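Local coordinates for penicillin-binding protein PbpB (Mycobacterium tuberculosis, PDB 6KGU) that cross-links peptidoglycan from lipid intermediates during cell wall synthesis and is inactivated by beta-lactams such as the aztreonam bound here, at residues G268-I273 with L391-M396. Sequence-based numbering, arbitrary orientation.
Sequences GSVNKI and LQMTGM. With AZR (2-({[(1Z)-1-(2-amino-1,3-thiazol-4-yl)-2-oxo-2-{[(2S,3S)-1-oxo-3-(sulfoamino)butan-2-yl]amino}ethylidene]amino}oxy)-2-methylpropanoic acid), chain B.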
loop_
_atom_site.group_PDB
_atom_site.type_symbol
_atom_site.label_atom_id
_atom_site.label_comp_id
_atom_site.label_asym_id
_atom_site.label_seq_id
_atom_site.Cartn_x
_atom_site.Cartn_y
_atom_site.Cartn_z
ATOM N N GLY A 268 -2.528 -9.777 8.712
ATOM C CA GLY A 268 -3.618 -10.733 8.580
ATOM C C GLY A 268 -3.742 -11.203 7.138
ATOM O O GLY A 268 -2.742 -11.366 6.429
ATOM N N SER A 269 -4.988 -11.359 6.672
ATOM C CA SER A 269 -5.260 -12.157 5.471
ATOM C C SER A 269 -4.769 -11.540 4.160
ATOM O O SER A 269 -4.725 -12.255 3.142
ATOM C CB SER A 269 -6.761 -12.428 5.347
ATOM O OG SER A 269 -7.178 -13.359 6.340
ATOM N N VAL A 270 -4.425 -10.245 4.121
ATOM C CA VAL A 270 -3.864 -9.744 2.868
ATOM C C VAL A 270 -2.547 -10.430 2.576
ATOM O O VAL A 270 -2.133 -10.506 1.416
ATOM C CB VAL A 270 -3.675 -8.212 2.834
ATOM C CG1 VAL A 270 -5.013 -7.529 2.677
ATOM C CG2 VAL A 270 -2.887 -7.705 4.067
ATOM N N ASN A 271 -1.893 -10.973 3.602
ATOM C CA ASN A 271 -0.664 -11.714 3.378
ATOM C C ASN A 271 -0.880 -13.022 2.624
ATOM O O ASN A 271 0.108 -13.636 2.202
ATOM C CB ASN A 271 0.038 -12.005 4.714
ATOM C CG ASN A 271 1.523 -12.202 4.530
ATOM O OD1 ASN A 271 2.171 -11.392 3.876
ATOM N ND2 ASN A 271 2.065 -13.297 5.058
ATOM N N LYS A 272 -2.128 -13.471 2.454
ATOM C CA LYS A 272 -2.357 -14.764 1.830
ATOM C C LYS A 272 -1.921 -14.784 0.374
ATOM O O LYS A 272 -1.747 -15.867 -0.195
ATOM C CB LYS A 272 -3.830 -15.167 1.962
ATOM C CG LYS A 272 -4.221 -15.517 3.419
ATOM C CD LYS A 272 -5.662 -16.002 3.531
ATOM C CE LYS A 272 -6.090 -16.196 4.986
ATOM N NZ LYS A 272 -7.529 -16.637 5.086
ATOM N N ILE A 273 -1.701 -13.616 -0.232
ATOM C CA ILE A 273 -1.112 -13.577 -1.568
ATOM C C ILE A 273 0.181 -14.390 -1.631
ATOM O O ILE A 273 0.483 -15.012 -2.660
ATOM C CB ILE A 273 -0.889 -12.115 -2.007
ATOM C CG1 ILE A 273 -0.499 -12.064 -3.484
ATOM C CG2 ILE A 273 0.177 -11.425 -1.121
ATOM C CD1 ILE A 273 -0.295 -10.656 -4.005
ATOM N N LEU A 391 2.970 0.479 2.174
ATOM C CA LEU A 391 3.687 0.496 0.899
ATOM C C LEU A 391 4.215 -0.892 0.543
ATOM O O LEU A 391 4.125 -1.323 -0.615
ATOM C CB LEU A 391 4.836 1.513 0.948
ATOM C CG LEU A 391 5.659 1.616 -0.333
ATOM C CD1 LEU A 391 4.797 2.074 -1.521
ATOM C CD2 LEU A 391 6.853 2.561 -0.128
ATOM N N GLN A 392 4.811 -1.588 1.524
ATOM C CA GLN A 392 5.246 -2.967 1.308
ATOM C C GLN A 392 4.077 -3.859 0.885
ATOM O O GLN A 392 4.199 -4.667 -0.040
ATOM C CB GLN A 392 5.869 -3.522 2.592
ATOM C CG GLN A 392 7.262 -2.990 2.886
ATOM C CD GLN A 392 7.799 -3.517 4.192
ATOM O OE1 GLN A 392 7.041 -3.687 5.147
ATOM N NE2 GLN A 392 9.114 -3.767 4.251
ATOM N N MET A 393 2.954 -3.765 1.602
ATOM C CA MET A 393 1.777 -4.560 1.259
ATOM C C MET A 393 1.361 -4.306 -0.180
ATOM O O MET A 393 1.188 -5.245 -0.968
ATOM C CB MET A 393 0.631 -4.219 2.222
ATOM C CG MET A 393 -0.651 -5.013 2.006
ATOM S SD MET A 393 -2.010 -4.364 3.023
ATOM C CE MET A 393 -2.861 -3.325 1.831
ATOM N N THR A 394 1.215 -3.030 -0.542
ATOM C CA THR A 394 0.860 -2.670 -1.908
ATOM C C THR A 394 1.918 -3.141 -2.903
ATOM O O THR A 394 1.591 -3.541 -4.024
ATOM C CB THR A 394 0.654 -1.157 -1.990
ATOM O OG1 THR A 394 -0.248 -0.757 -0.950
ATOM C CG2 THR A 394 0.063 -0.762 -3.315
ATOM N N GLY A 395 3.193 -3.102 -2.510
ATOM C CA GLY A 395 4.248 -3.538 -3.411
ATOM C C GLY A 395 4.183 -5.024 -3.714
ATOM O O GLY A 395 4.540 -5.452 -4.820
ATOM N N MET A 396 3.704 -5.825 -2.755
ATOM C CA MET A 396 3.488 -7.253 -2.990
ATOM C C MET A 396 2.524 -7.478 -4.137
ATOM O O MET A 396 2.755 -8.330 -5.003
ATOM C CB MET A 396 2.936 -7.928 -1.733
ATOM C CG MET A 396 3.950 -8.190 -0.653
ATOM S SD MET A 396 3.524 -9.667 0.280
ATOM C CE MET A 396 2.077 -9.149 1.203
HETATM C C7 AZR B . -11.153 -13.875 8.605
HETATM S S8 AZR B . -3.618 -12.233 12.125
HETATM O O9 AZR B . -7.513 -11.444 7.616
HETATM O O10 AZR B . -7.868 -14.914 10.785
HETATM O O11 AZR B . -9.725 -13.035 12.498
HETATM N N12 AZR B . -10.129 -12.881 6.582
HETATM N N13 AZR B . -8.328 -12.897 9.828
HETATM N N14 AZR B . -8.433 -12.605 12.924
HETATM N N15 AZR B . -5.819 -11.672 13.368
HETATM N N16 AZR B . -3.921 -10.579 14.228
HETATM S S17 AZR B . -10.988 -11.746 5.859
HETATM C C18 AZR B . -10.064 -12.975 8.051
HETATM C C19 AZR B . -8.649 -13.386 8.491
HETATM C C20 AZR B . -7.686 -12.634 7.538
HETATM C C21 AZR B . -7.905 -13.685 10.835
HETATM C C22 AZR B . -7.541 -12.943 12.072
HETATM C C23 AZR B . -10.759 -12.641 13.374
HETATM C C24 AZR B . -6.134 -12.540 12.329
HETATM C C25 AZR B . -5.087 -12.948 11.565
HETATM C C26 AZR B . -4.528 -11.415 13.374
HETATM C C27 AZR B . -10.884 -11.135 13.231
HETATM C C28 AZR B . -12.055 -13.340 13.004
HETATM C C29 AZR B . -10.347 -13.024 14.794
HETATM O O30 AZR B . -9.490 -13.843 15.043
HETATM O O31 AZR B . -11.043 -12.413 15.702
HETATM O O32 AZR B . -12.361 -12.055 6.023
HETATM O O33 AZR B . -10.716 -11.911 4.333
HETATM O O34 AZR B . -10.460 -10.488 6.239
#
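Met-396 reaches from the helix of 391-396 to the turn of 268-273 and meets Asn-271 and Ile-273. Its CB and CG meet nothing of 268-273 at close range. Past them the chain bends twice, at CB-CG and at CG-SD (chi3 -71°). SD passes alongside Ile-273, 4.0 Å from CG2, the two side chains running in opposite directions. The terminal methyl CE touches two neighbours, Ile-273 CG2 at 3.8 Å and Asn-271 OD1 at 3.5 Å, in directions roughly at right angles. That amide oxygen is buried without a hydrogen-bonding partner, whereas ND2 of the same amide is bonded to the carbonyl of Leu-380, which helps fix how the amide is turned.

One turn back, CG of Met-393, anti to its backbone N (chi1 -178°), carries SD out to Val-270 CG2 at 3.6 Å, and the chain turns only at CG-SD; the two side chains cross at about a right angle. Thr-497 of strand 493-502 touches both of them. No hydrogen bond joins the two segments directly, but the hydroxyl of Tyr-397, the next residue along the second helix, bonds to the carbonyl oxygen of Val-270.

The other side of the turn carries the chemistry. OG of Ser-269 is covalently bonded to C20 of the opened aztreonam at 1.5 Å, and the backbone N of Ser-269 donates a 2.7 Å hydrogen bond to O9, the acyl carbonyl oxygen, bent to 135° at the hydrogen. Lys-272 points away from the methionines, its NZ hydrogen-bonded to Ser-324 OG and Asn-326 OD1. This is consistent with the SxxK motif of penicillin-binding transpeptidases, with Ser-269 here acylated by aztreonam, leading into helix 272-281 and packed against helix 390-401 through Met-393 and Met-396.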